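PDB 5IM3: ribonucleoside-diphosphate reductase from Pseudomonas aeruginosa, which probably reduces ribonucleoside diphosphates to the deoxyribonucleotides needed for DNA synthesis, and binds dATP as an allosteric nucleotide. Local coordinates for residues A[663-668]-A[683-688]; A[691-696]-A[765-770]; A[743-748]-A[866-871]; A[783-788]-A[872-877]. All coordinates share one frame; numbering follows the deposited sequence.

Contact 1: residues A[663-668]-A[683-688]; sequences MGFQDA and AFADQS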
loop_
_atom_site.group_PDB
_atom_site.type_symbol
_atom_site.label_atom_id
_atom_site.label_comp_id
_atom_site.label_asym_id
_atom_site.label_seq_id
_atom_site.Cartn_x
_atom_site.Cartn_y
_atom_site.Cartn_z
ATOM N N MET A 663 29.675 28.342 19.702
ATOM C CA MET A 663 28.351 27.941 20.155
ATOM C C MET A 663 27.543 29.191 20.469
ATOM O O MET A 663 28.078 30.300 20.555
ATOM C CB MET A 663 28.423 27.003 21.371
ATOM C CG MET A 663 29.194 27.548 22.559
ATOM S SD MET A 663 29.123 26.424 23.973
ATOM C CE MET A 663 30.144 27.297 25.153
ATOM N N GLY A 664 26.235 28.998 20.632
ATOM C CA GLY A 664 25.332 30.114 20.816
ATOM C C GLY A 664 25.015 30.872 19.549
ATOM O O GLY A 664 24.586 32.027 19.622
ATOM N N PHE A 665 25.206 30.252 18.381
ATOM C CA PHE A 665 24.980 30.952 17.120
ATOM C C PHE A 665 23.514 31.337 16.963
ATOM O O PHE A 665 23.191 32.486 16.641
ATOM C CB PHE A 665 25.434 30.081 15.948
ATOM C CG PHE A 665 25.344 30.768 14.615
ATOM C CD1 PHE A 665 26.382 31.563 14.158
ATOM C CD2 PHE A 665 24.217 30.625 13.822
ATOM C CE1 PHE A 665 26.301 32.198 12.935
ATOM C CE2 PHE A 665 24.129 31.261 12.598
ATOM C CZ PHE A 665 25.175 32.046 12.155
ATOM N N GLN A 666 22.608 30.383 17.183
ATOM C CA GLN A 666 21.185 30.680 17.068
ATOM C C GLN A 666 20.781 31.775 18.046
ATOM O O GLN A 666 20.033 32.692 17.690
ATOM C CB GLN A 666 20.367 29.408 17.302
ATOM C CG GLN A 666 18.860 29.617 17.424
ATOM C CD GLN A 666 18.203 29.996 16.110
ATOM O OE1 GLN A 666 17.611 29.155 15.436
ATOM N NE2 GLN A 666 18.301 31.267 15.744
ATOM N N ASP A 667 21.281 31.704 19.282
ATOM C CA ASP A 667 20.979 32.740 20.262
ATOM C C ASP A 667 21.593 34.078 19.867
ATOM O O ASP A 667 21.012 35.132 20.144
ATOM C CB ASP A 667 21.470 32.309 21.643
ATOM C CG ASP A 667 20.667 31.151 22.212
ATOM O OD1 ASP A 667 19.761 30.653 21.511
ATOM O OD2 ASP A 667 20.949 30.733 23.355
ATOM N N ALA A 668 22.757 34.059 19.216
ATOM C CA ALA A 668 23.335 35.303 18.722
ATOM C C ALA A 668 22.467 35.916 17.631
ATOM O O ALA A 668 22.368 37.143 17.528
ATOM C CB ALA A 668 24.754 35.059 18.207
ATOM N N ALA A 683 24.936 36.246 6.044
ATOM C CA ALA A 683 25.976 37.266 6.114
ATOM C C ALA A 683 26.672 37.251 7.470
ATOM O O ALA A 683 27.904 37.330 7.548
ATOM C CB ALA A 683 25.374 38.642 5.834
ATOM N N PHE A 684 25.898 37.159 8.555
ATOM C CA PHE A 684 26.499 37.116 9.884
ATOM C C PHE A 684 27.354 35.865 10.067
ATOM O O PHE A 684 28.408 35.915 10.711
ATOM C CB PHE A 684 25.414 37.183 10.958
ATOM C CG PHE A 684 25.932 36.953 12.347
ATOM C CD1 PHE A 684 26.735 37.898 12.965
ATOM C CD2 PHE A 684 25.621 35.791 13.033
ATOM C CE1 PHE A 684 27.221 37.687 14.244
ATOM C CE2 PHE A 684 26.101 35.574 14.312
ATOM C CZ PHE A 684 26.903 36.521 14.918
ATOM N N ALA A 685 26.911 34.731 9.516
ATOM C CA ALA A 685 27.695 33.502 9.625
ATOM C C ALA A 685 29.025 33.635 8.897
ATOM O O ALA A 685 30.055 33.137 9.366
ATOM C CB ALA A 685 26.904 32.321 9.061
ATOM N N ASP A 686 29.018 34.302 7.742
ATOM C CA ASP A 686 30.247 34.512 6.984
ATOM C C ASP A 686 31.215 35.407 7.747
ATOM O O ASP A 686 32.375 35.039 7.969
ATOM C CB ASP A 686 29.905 35.123 5.622
ATOM C CG ASP A 686 31.096 35.175 4.683
ATOM O OD1 ASP A 686 32.243 35.302 5.163
ATOM O OD2 ASP A 686 30.882 35.093 3.455
ATOM N N GLN A 687 30.747 36.586 8.165
ATOM C CA GLN A 687 31.641 37.590 8.733
ATOM C C GLN A 687 32.091 37.229 10.143
ATOM O O GLN A 687 33.225 37.540 10.524
ATOM C CB GLN A 687 30.952 38.949 8.729
ATOM C CG GLN A 687 30.551 39.416 7.343
ATOM C CD GLN A 687 29.696 40.663 7.373
ATOM O OE1 GLN A 687 28.719 40.776 6.632
ATOM N NE2 GLN A 687 30.056 41.610 8.233
ATOM N N SER A 688 31.228 36.591 10.935
ATOM C CA SER A 688 31.636 36.205 12.282
ATOM C C SER A 688 32.731 35.147 12.238
ATOM O O SER A 688 33.661 35.174 13.054
ATOM C CB SER A 688 30.431 35.704 13.079
ATOM O OG SER A 688 29.713 34.720 12.357
#
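Phe665, in the first turn of helix 665-672, has its CA atom 8.4 Å from that of Ala685 on helix 679-707, and one turn further on Ala668 is nearest to Phe684. Gly664 is the N-cap of the shorter helix and its carbonyl oxygen accepts from Ala668 N. At this spacing the two backbones stay a side chain apart, and two phenyl rings bridge them. With CG anti to the backbone N in both (chi1 -175° and 172°), the rings reach across the gap between the helices and slide past each other in opposite directions. They meet obliquely, with planes inclined at 31° and centroids of Phe665 and Phe684 5.5 Å apart; the nearest carbons, Phe665 CE1 and Phe684 CE2, are 3.7 Å from each other. Past the ring pair, Phe665 CZ reaches the methyl of Ala685, 3.6 Å from its CB. The return contact is looser, Ala668 CB lying 4.2 Å from Phe684 CE2. Ser688 OG sits over the centre of one face of the Phe684 ring and at the edge of the Phe665 ring, 4.3 Å from Phe665 CE1. It turns back to Phe684 O of its own helix, although the modelled separation is too short for its details to be trusted. Arg866 forms a cation-pi contact with Phe665, whereas Asp686 of the same long helix engages Lys868 and Trp869. Buried aromatic carbon thus joins the helix that follows strand 659-663 to its neighbour, and the nearby guanidinium probably adds electrostatic attraction to an otherwise dispersive contact.

Contact 2: residues A[691-696]-A[765-770]; sequences AISYYA and NIMAIA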
loop_
_atom_site.group_PDB
_atom_site.type_symbol
_atom_site.label_atom_id
_atom_site.label_comp_id
_atom_site.label_asym_id
_atom_site.label_seq_id
_atom_site.Cartn_x
_atom_site.Cartn_y
_atom_site.Cartn_z
ATOM N N ALA A 691 35.997 36.837 11.251
ATOM C CA ALA A 691 36.603 37.555 12.367
ATOM C C ALA A 691 37.304 36.593 13.320
ATOM O O ALA A 691 38.477 36.784 13.661
ATOM C CB ALA A 691 35.541 38.369 13.103
ATOM N N ILE A 692 36.597 35.551 13.765
ATOM C CA ILE A 692 37.213 34.552 14.634
ATOM C C ILE A 692 38.439 33.949 13.959
ATOM O O ILE A 692 39.483 33.754 14.592
ATOM C CB ILE A 692 36.184 33.470 15.016
ATOM C CG1 ILE A 692 35.029 34.095 15.799
ATOM C CG2 ILE A 692 36.843 32.364 15.838
ATOM C CD1 ILE A 692 33.887 33.146 16.092
ATOM N N SER A 693 38.333 33.657 12.662
ATOM C CA SER A 693 39.442 33.036 11.942
ATOM C C SER A 693 40.680 33.919 11.968
ATOM O O SER A 693 41.792 33.447 12.234
ATOM C CB SER A 693 39.029 32.748 10.503
ATOM O OG SER A 693 40.166 32.474 9.713
ATOM N N TYR A 694 40.506 35.209 11.671
ATOM C CA TYR A 694 41.626 36.142 11.707
ATOM C C TYR A 694 42.306 36.118 13.070
ATOM O O TYR A 694 43.531 35.984 13.167
ATOM C CB TYR A 694 41.127 37.548 11.370
ATOM C CG TYR A 694 42.217 38.570 11.148
ATOM C CD1 TYR A 694 42.807 39.228 12.217
ATOM C CD2 TYR A 694 42.646 38.887 9.864
ATOM C CE1 TYR A 694 43.798 40.167 12.018
ATOM C CE2 TYR A 694 43.637 39.829 9.656
ATOM C CZ TYR A 694 44.209 40.462 10.736
ATOM O OH TYR A 694 45.195 41.399 10.533
ATOM N N TYR A 695 41.515 36.232 14.140
ATOM C CA TYR A 695 42.077 36.264 15.486
ATOM C C TYR A 695 42.708 34.930 15.862
ATOM O O TYR A 695 43.788 34.896 16.463
ATOM C CB TYR A 695 40.986 36.652 16.483
ATOM C CG TYR A 695 40.424 38.028 16.224
ATOM C CD1 TYR A 695 41.266 39.078 15.883
ATOM C CD2 TYR A 695 39.059 38.274 16.301
ATOM C CE1 TYR A 695 40.777 40.330 15.640
ATOM C CE2 TYR A 695 38.559 39.534 16.056
ATOM C CZ TYR A 695 39.439 40.549 15.724
ATOM O OH TYR A 695 38.972 41.798 15.475
ATOM N N ALA A 696 42.054 33.821 15.519
ATOM C CA ALA A 696 42.618 32.514 15.832
ATOM C C ALA A 696 43.954 32.320 15.126
ATOM O O ALA A 696 44.944 31.905 15.741
ATOM C CB ALA A 696 41.630 31.412 15.445
ATOM N N ASN A 765 46.476 23.038 12.594
ATOM C CA ASN A 765 45.065 23.327 12.402
ATOM C C ASN A 765 44.570 24.084 13.626
ATOM O O ASN A 765 45.032 23.844 14.746
ATOM C CB ASN A 765 44.243 22.040 12.191
ATOM C CG ASN A 765 44.498 21.390 10.836
ATOM O OD1 ASN A 765 43.742 21.598 9.885
ATOM N ND2 ASN A 765 45.561 20.595 10.747
ATOM N N ILE A 766 43.633 25.009 13.406
ATOM C CA ILE A 766 43.178 25.931 14.441
ATOM C C ILE A 766 41.709 25.714 14.784
ATOM O O ILE A 766 41.337 25.659 15.961
ATOM C CB ILE A 766 43.417 27.401 14.032
ATOM C CG1 ILE A 766 44.802 27.611 13.412
ATOM C CG2 ILE A 766 43.252 28.296 15.249
ATOM C CD1 ILE A 766 45.927 27.537 14.389
ATOM N N MET A 767 40.853 25.614 13.770
ATOM C CA MET A 767 39.416 25.766 13.948
ATOM C C MET A 767 38.661 24.511 13.538
ATOM O O MET A 767 39.008 23.850 12.554
ATOM C CB MET A 767 38.906 26.949 13.137
ATOM C CG MET A 767 39.639 28.239 13.434
ATOM S SD MET A 767 39.365 29.455 12.149
ATOM C CE MET A 767 37.651 29.863 12.465
ATOM N N ALA A 768 37.615 24.205 14.302
ATOM C CA ALA A 768 36.684 23.133 13.983
ATOM C C ALA A 768 35.440 23.344 14.830
ATOM O O ALA A 768 35.551 23.607 16.031
ATOM C CB ALA A 768 37.299 21.757 14.254
ATOM N N ILE A 769 34.268 23.245 14.210
ATOM C CA ILE A 769 32.998 23.442 14.901
ATOM C C ILE A 769 32.437 22.060 15.209
ATOM O O ILE A 769 31.909 21.374 14.330
ATOM C CB ILE A 769 32.020 24.287 14.080
ATOM C CG1 ILE A 769 32.613 25.670 13.801
ATOM C CG2 ILE A 769 30.690 24.430 14.818
ATOM C CD1 ILE A 769 31.751 26.536 12.888
ATOM N N ALA A 770 32.544 21.659 16.463
ATOM C CA ALA A 770 32.080 20.378 16.957
ATOM C C ALA A 770 30.771 20.541 17.712
ATOM O O ALA A 770 30.403 21.653 18.103
ATOM C CB ALA A 770 33.132 19.759 17.882
#
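Met767 and Ile766 pack against Ser693 and Ala696 in a buried, apolar contact between helix 679-707 and the segment that leads into helix 773-779, within the barrel domain. Met767 does most of the touching. Its chain runs toward the helix and bends at the sulfur (chi3 71°), laying the thioether along the backbone of Ser693: SD is 3.6 Å from Ser693 CA, and CE is 3.7 Å from that same CA. The methyl also approaches Ile692, CE standing 4.3 Å from its CG2. One helical turn away, Ala696 CB meets Ile766 CG2 at 3.5 Å. This branch of Ile766 is anti to its own backbone N, while CG1 is anti to the carbonyl carbon, so that CG2 is the branch that meets Ala696. Ser693 OG makes a weak hydrogen bond to Trp869 O. The backbone N atoms of Ile766 and Met767 are both held by the carboxylate of Asp871. The segment 765-770 runs between strand 659-663, where Leu660 bonds to Ile766 and Ala768, and Ala873 and Ser875, whose backbones bond to Ile769; helix 679-707 covers it here, with Val627 of helix 620-640 beside Ala696.

Contact 3: residues A[743-748]-A[866-871]; sequences DLSETL and RQKWID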
loop_
_atom_site.group_PDB
_atom_site.type_symbol
_atom_site.label_atom_id
_atom_site.label_comp_id
_atom_site.label_asym_id
_atom_site.label_seq_id
_atom_site.Cartn_x
_atom_site.Cartn_y
_atom_site.Cartn_z
ATOM N N ASP A 743 30.759 31.592 -2.418
ATOM C CA ASP A 743 31.037 33.014 -2.265
ATOM C C ASP A 743 32.474 33.224 -1.806
ATOM O O ASP A 743 32.987 32.487 -0.961
ATOM C CB ASP A 743 30.068 33.630 -1.258
ATOM C CG ASP A 743 30.277 35.116 -1.088
ATOM O OD1 ASP A 743 31.163 35.503 -0.297
ATOM O OD2 ASP A 743 29.554 35.899 -1.742
ATOM N N LEU A 744 33.128 34.241 -2.368
ATOM C CA LEU A 744 34.528 34.529 -2.074
ATOM C C LEU A 744 34.721 35.924 -1.487
ATOM O O LEU A 744 35.836 36.455 -1.515
ATOM C CB LEU A 744 35.372 34.359 -3.342
ATOM C CG LEU A 744 36.188 33.071 -3.501
ATOM C CD1 LEU A 744 35.384 31.827 -3.154
ATOM C CD2 LEU A 744 36.722 32.970 -4.925
ATOM N N SER A 745 33.666 36.525 -0.939
ATOM C CA SER A 745 33.762 37.883 -0.428
ATOM C C SER A 745 34.602 37.925 0.846
ATOM O O SER A 745 34.743 36.934 1.568
ATOM C CB SER A 745 32.370 38.457 -0.155
ATOM O OG SER A 745 31.745 37.790 0.928
ATOM N N GLU A 746 35.162 39.105 1.115
ATOM C CA GLU A 746 36.026 39.329 2.264
ATOM C C GLU A 746 35.774 40.726 2.809
ATOM O O GLU A 746 35.623 41.678 2.040
ATOM C CB GLU A 746 37.507 39.184 1.888
ATOM C CG GLU A 746 37.848 37.874 1.197
ATOM C CD GLU A 746 39.296 37.808 0.752
ATOM O OE1 GLU A 746 39.621 36.939 -0.086
ATOM O OE2 GLU A 746 40.105 38.631 1.235
ATOM N N THR A 747 35.738 40.848 4.137
ATOM C CA THR A 747 35.509 42.130 4.792
ATOM C C THR A 747 36.715 42.619 5.582
ATOM O O THR A 747 36.661 43.717 6.146
ATOM C CB THR A 747 34.294 42.043 5.725
ATOM O OG1 THR A 747 34.622 41.256 6.876
ATOM C CG2 THR A 747 33.107 41.414 5.006
ATOM N N LEU A 748 37.795 41.843 5.639
ATOM C CA LEU A 748 39.009 42.207 6.355
ATOM C C LEU A 748 40.164 42.345 5.372
ATOM O O LEU A 748 40.036 42.056 4.180
ATOM C CB LEU A 748 39.351 41.163 7.427
ATOM C CG LEU A 748 38.753 41.349 8.824
ATOM C CD1 LEU A 748 37.238 41.480 8.784
ATOM C CD2 LEU A 748 39.164 40.187 9.714
ATOM N N ARG A 866 30.884 29.675 6.348
ATOM C CA ARG A 866 31.747 29.452 7.502
ATOM C C ARG A 866 32.955 28.611 7.113
ATOM O O ARG A 866 34.071 28.861 7.582
ATOM C CB ARG A 866 30.960 28.783 8.630
ATOM C CG ARG A 866 30.024 29.729 9.368
ATOM C CD ARG A 866 29.396 29.057 10.580
ATOM N NE ARG A 866 28.505 27.970 10.180
ATOM C CZ ARG A 866 27.189 28.087 10.030
ATOM N NH1 ARG A 866 26.580 29.244 10.260
ATOM N NH2 ARG A 866 26.476 27.036 9.653
ATOM N N GLN A 867 32.751 27.628 6.232
ATOM C CA GLN A 867 33.826 26.732 5.826
ATOM C C GLN A 867 34.917 27.442 5.035
ATOM O O GLN A 867 36.008 26.887 4.876
ATOM C CB GLN A 867 33.256 25.579 4.994
ATOM C CG GLN A 867 34.236 24.440 4.736
ATOM C CD GLN A 867 34.830 23.878 6.013
ATOM O OE1 GLN A 867 34.163 23.165 6.760
ATOM N NE2 GLN A 867 36.092 24.203 6.272
ATOM N N LYS A 868 34.655 28.650 4.531
ATOM C CA LYS A 868 35.691 29.374 3.804
ATOM C C LYS A 868 36.840 29.766 4.716
ATOM O O LYS A 868 37.972 29.935 4.251
ATOM C CB LYS A 868 35.118 30.631 3.166
ATOM C CG LYS A 868 33.803 30.428 2.461
ATOM C CD LYS A 868 33.370 31.690 1.732
ATOM C CE LYS A 868 33.328 32.911 2.646
ATOM N NZ LYS A 868 32.958 34.144 1.904
ATOM N N TRP A 869 36.564 29.932 6.006
ATOM C CA TRP A 869 37.544 30.426 6.956
ATOM C C TRP A 869 38.069 29.346 7.888
ATOM O O TRP A 869 39.091 29.561 8.548
ATOM C CB TRP A 869 36.926 31.561 7.779
ATOM C CG TRP A 869 36.212 32.566 6.926
ATOM C CD1 TRP A 869 34.861 32.722 6.794
ATOM C CD2 TRP A 869 36.812 33.544 6.069
ATOM N NE1 TRP A 869 34.585 33.742 5.917
ATOM C CE2 TRP A 869 35.766 34.261 5.455
ATOM C CE3 TRP A 869 38.132 33.884 5.763
ATOM C CZ2 TRP A 869 35.999 35.301 4.558
ATOM C CZ3 TRP A 869 38.362 34.918 4.873
ATOM C CH2 TRP A 869 37.301 35.612 4.280
ATOM N N ILE A 870 37.407 28.199 7.955
ATOM C CA ILE A 870 37.791 27.121 8.853
ATOM C C ILE A 870 38.779 26.217 8.128
ATOM O O ILE A 870 38.556 25.839 6.969
ATOM C CB ILE A 870 36.548 26.343 9.320
ATOM C CG1 ILE A 870 35.601 27.283 10.077
ATOM C CG2 ILE A 870 36.939 25.155 10.190
ATOM C CD1 ILE A 870 34.242 26.691 10.385
ATOM N N ASP A 871 39.884 25.879 8.799
ATOM C CA ASP A 871 40.870 24.997 8.180
ATOM C C ASP A 871 40.474 23.528 8.282
ATOM O O ASP A 871 40.853 22.738 7.413
ATOM C CB ASP A 871 42.264 25.215 8.786
ATOM C CG ASP A 871 42.240 25.385 10.294
ATOM O OD1 ASP A 871 41.182 25.165 10.915
ATOM O OD2 ASP A 871 43.291 25.746 10.859
#
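The indole of Trp869 meets the segment 743-748 with its edge: CZ2 is 3.6 Å from Ser745 O and CH2 is 3.9 Å from Glu746 CG, both partners lying near the ring plane. On one face Lys868 CB, from the preceding residue, stands 4.1 Å above the Trp869 plane, offset toward the rim; the ring also meets that of Trp750. The Glu746 carboxylate is turned 82° against the indole, and it is the methylene CG of that residue that touches. A second flat group, the Asp743 carboxylate, is fixed by its own segment. Its OD1 accepts Ser745 OG at 2.7 Å through the syn lone pair and Ser745 N at 2.8 Å from 50° above the carboxylate plane, the latter closing an Asx turn. Lys868 crosses to this turn with a chain bent at chi3, and its NZ forms a salt bridge with Asp743 OD1 at 3.1 Å, in which the hydrogen bond is weak. A further weak hydrogen bond joins Lys868 NZ to Ser745 O at 3.3 Å. The approach of Asp743 O to the lysine chain is doubtful, because the model is too tight there. Asp686 on helix 679-707 is the stronger partner of both residues, OD2 forming a salt bridge to Lys868 NZ and OD1 accepting from Trp869 NE1. Lys868 thus sits between two carboxylates, an arrangement likely to favour its charged form. In this partly buried contact its hydrogen bonds to the loop before helix 751-757 are weak, while the charge is anchored on the helix side.

Contact 4: residues A[783-788]-A[872-877]; sequences QSIEPT and QAQSLN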
loop_
_atom_site.group_PDB
_atom_site.type_symbol
_atom_site.label_atom_id
_atom_site.label_comp_id
_atom_site.label_asym_id
_atom_site.label_seq_id
_atom_site.Cartn_x
_atom_site.Cartn_y
_atom_site.Cartn_z
ATOM N N GLN A 783 23.063 25.206 20.852
ATOM C CA GLN A 783 24.089 24.253 20.443
ATOM C C GLN A 783 24.824 24.740 19.199
ATOM O O GLN A 783 24.200 25.017 18.171
ATOM C CB GLN A 783 23.460 22.888 20.168
ATOM C CG GLN A 783 22.572 22.363 21.283
ATOM C CD GLN A 783 23.354 21.966 22.513
ATOM O OE1 GLN A 783 24.586 21.979 22.510
ATOM N NE2 GLN A 783 22.644 21.604 23.576
ATOM N N SER A 784 26.153 24.826 19.298
ATOM C CA SER A 784 27.052 25.148 18.189
ATOM C C SER A 784 26.408 26.047 17.136
ATOM O O SER A 784 26.212 27.242 17.379
ATOM C CB SER A 784 27.572 23.858 17.547
ATOM O OG SER A 784 26.508 23.024 17.133
ATOM N N ILE A 785 26.095 25.492 15.963
ATOM C CA ILE A 785 25.471 26.225 14.870
ATOM C C ILE A 785 24.054 25.736 14.613
ATOM O O ILE A 785 23.460 26.074 13.583
ATOM C CB ILE A 785 26.315 26.140 13.586
ATOM C CG1 ILE A 785 26.679 24.682 13.280
ATOM C CG2 ILE A 785 27.563 26.996 13.714
ATOM C CD1 ILE A 785 27.466 24.490 11.999
ATOM N N GLU A 786 23.495 24.949 15.526
ATOM C CA GLU A 786 22.195 24.343 15.294
ATOM C C GLU A 786 21.091 25.396 15.371
ATOM O O GLU A 786 21.110 26.254 16.261
ATOM C CB GLU A 786 21.921 23.250 16.329
ATOM C CG GLU A 786 22.903 22.085 16.298
ATOM C CD GLU A 786 22.582 21.080 15.210
ATOM O OE1 GLU A 786 21.408 21.014 14.790
ATOM O OE2 GLU A 786 23.506 20.358 14.773
ATOM N N PRO A 787 20.116 25.359 14.468
ATOM C CA PRO A 787 18.874 26.091 14.717
ATOM C C PRO A 787 18.115 25.439 15.858
ATOM O O PRO A 787 18.237 24.238 16.104
ATOM C CB PRO A 787 18.113 25.972 13.392
ATOM C CG PRO A 787 18.631 24.707 12.787
ATOM C CD PRO A 787 20.076 24.635 13.184
ATOM N N THR A 788 17.343 26.247 16.576
ATOM C CA THR A 788 16.537 25.724 17.671
ATOM C C THR A 788 15.704 24.546 17.189
ATOM O O THR A 788 14.952 24.662 16.217
ATOM C CB THR A 788 15.631 26.828 18.226
ATOM O OG1 THR A 788 16.434 27.934 18.654
ATOM C CG2 THR A 788 14.803 26.317 19.404
ATOM N N GLN A 872 39.713 23.143 9.298
ATOM C CA GLN A 872 39.166 21.796 9.404
ATOM C C GLN A 872 37.733 21.808 8.866
ATOM O O GLN A 872 37.538 22.307 7.754
ATOM C CB GLN A 872 39.311 21.295 10.840
ATOM C CG GLN A 872 40.727 21.351 11.382
ATOM C CD GLN A 872 40.940 20.394 12.539
ATOM O OE1 GLN A 872 40.717 19.188 12.413
ATOM N NE2 GLN A 872 41.367 20.927 13.674
ATOM N N ALA A 873 36.735 21.295 9.577
ATOM C CA ALA A 873 35.372 21.212 9.060
ATOM C C ALA A 873 34.411 21.639 10.168
ATOM O O ALA A 873 34.791 22.314 11.131
ATOM C CB ALA A 873 35.095 19.798 8.527
ATOM N N GLN A 874 33.140 21.256 10.035
ATOM C CA GLN A 874 32.128 21.583 11.030
ATOM C C GLN A 874 31.045 20.515 11.023
ATOM O O GLN A 874 30.620 20.058 9.957
ATOM C CB GLN A 874 31.511 22.965 10.763
ATOM C CG GLN A 874 30.959 23.150 9.363
ATOM C CD GLN A 874 30.687 24.605 9.028
ATOM O OE1 GLN A 874 29.922 25.286 9.716
ATOM N NE2 GLN A 874 31.320 25.093 7.966
ATOM N N SER A 875 30.609 20.120 12.218
ATOM C CA SER A 875 29.534 19.142 12.350
ATOM C C SER A 875 28.212 19.777 11.937
ATOM O O SER A 875 27.736 20.716 12.585
ATOM C CB SER A 875 29.457 18.632 13.785
ATOM O OG SER A 875 30.672 18.022 14.161
ATOM N N LEU A 876 27.616 19.262 10.868
ATOM C CA LEU A 876 26.465 19.898 10.232
ATOM C C LEU A 876 25.304 18.913 10.177
ATOM O O LEU A 876 25.231 18.081 9.267
ATOM C CB LEU A 876 26.825 20.388 8.835
ATOM C CG LEU A 876 25.740 21.212 8.140
ATOM C CD1 LEU A 876 25.471 22.503 8.903
ATOM C CD2 LEU A 876 26.142 21.506 6.706
ATOM N N ASN A 877 24.392 19.012 11.137
ATOM C CA ASN A 877 23.136 18.288 11.052
ATOM C C ASN A 877 22.204 18.993 10.076
ATOM O O ASN A 877 22.166 20.225 10.010
ATOM C CB ASN A 877 22.480 18.183 12.425
ATOM C CG ASN A 877 23.271 17.318 13.374
ATOM O OD1 ASN A 877 23.814 16.284 12.986
ATOM N ND2 ASN A 877 23.355 17.743 14.626
#
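Gln874 is the first residue of the segment 872-877 to meet its partner. Its CG lies between the backbone N and the carbonyl carbon (chi1 54°), and from there the extended chain carries OE1 to 3.4 Å from Ile785 CD1, the two side chains crossing at about a right angle. That oxygen is also held by Arg866 NE, so its polar need is met beside the methyl. Ser875 contributes its backbone: its O is 3.8 Å from Ile785 CD1, whereas OG bonds to Cys587 O. The sequence around Cys587 resembles the finger loop that carries the thiyl-radical cysteine of class I relatives, which would place this part of the segment by the inside of the barrel. Opposing it is a type II' beta turn from Gln783 to Glu786, closed by Glu786 N to Gln783 O at 2.7 Å, which presents Ile785 and Glu786 to the segment that leads into strand 878-881. Leu876 sets off from its backbone away from the turn, yet its CD1 comes back to within 4.2 Å of Ile785 CD1, while the side chain also rests on Ile859 and Ala863 of helix 856-866. At Asn877 the contact becomes polar: ND2 donates to Glu786 OE2 at 2.6 Å, a weak bond despite its length, since the N-H...O angle is only 129°; the amide and carboxylate planes are 47° apart. The stronger partner of Glu786 is Tyr879, whose OH bonds to OE1. Asn877 OD1 makes a weak hydrogen bond to Tyr905 N, and the side chain touches Tyr904.

Overall arrangement
All four contacts lie in the barrel domain, and the chain from 866 to 877 ties them together. Contacts 1 and 2 use successive parts of helix 679-707, their centres about 13 Å apart. Contact 3 is about 13 Å from contact 1 and 11 Å from contact 2, centre to centre, joined to them through Asp686 and Asp871. Contact 4 is linked to contact 1 where Gln666 OE1 meets Thr788 N at 3.1 Å, to contact 2 by Ile769 O and Ser875 N at 2.8 Å, and to contact 3 by Gln867 NE2 and Gln872 O at 2.8 Å. Through Ser875 it reaches the probable radical-cysteine loop; none of the four lies at an annotated dATP site.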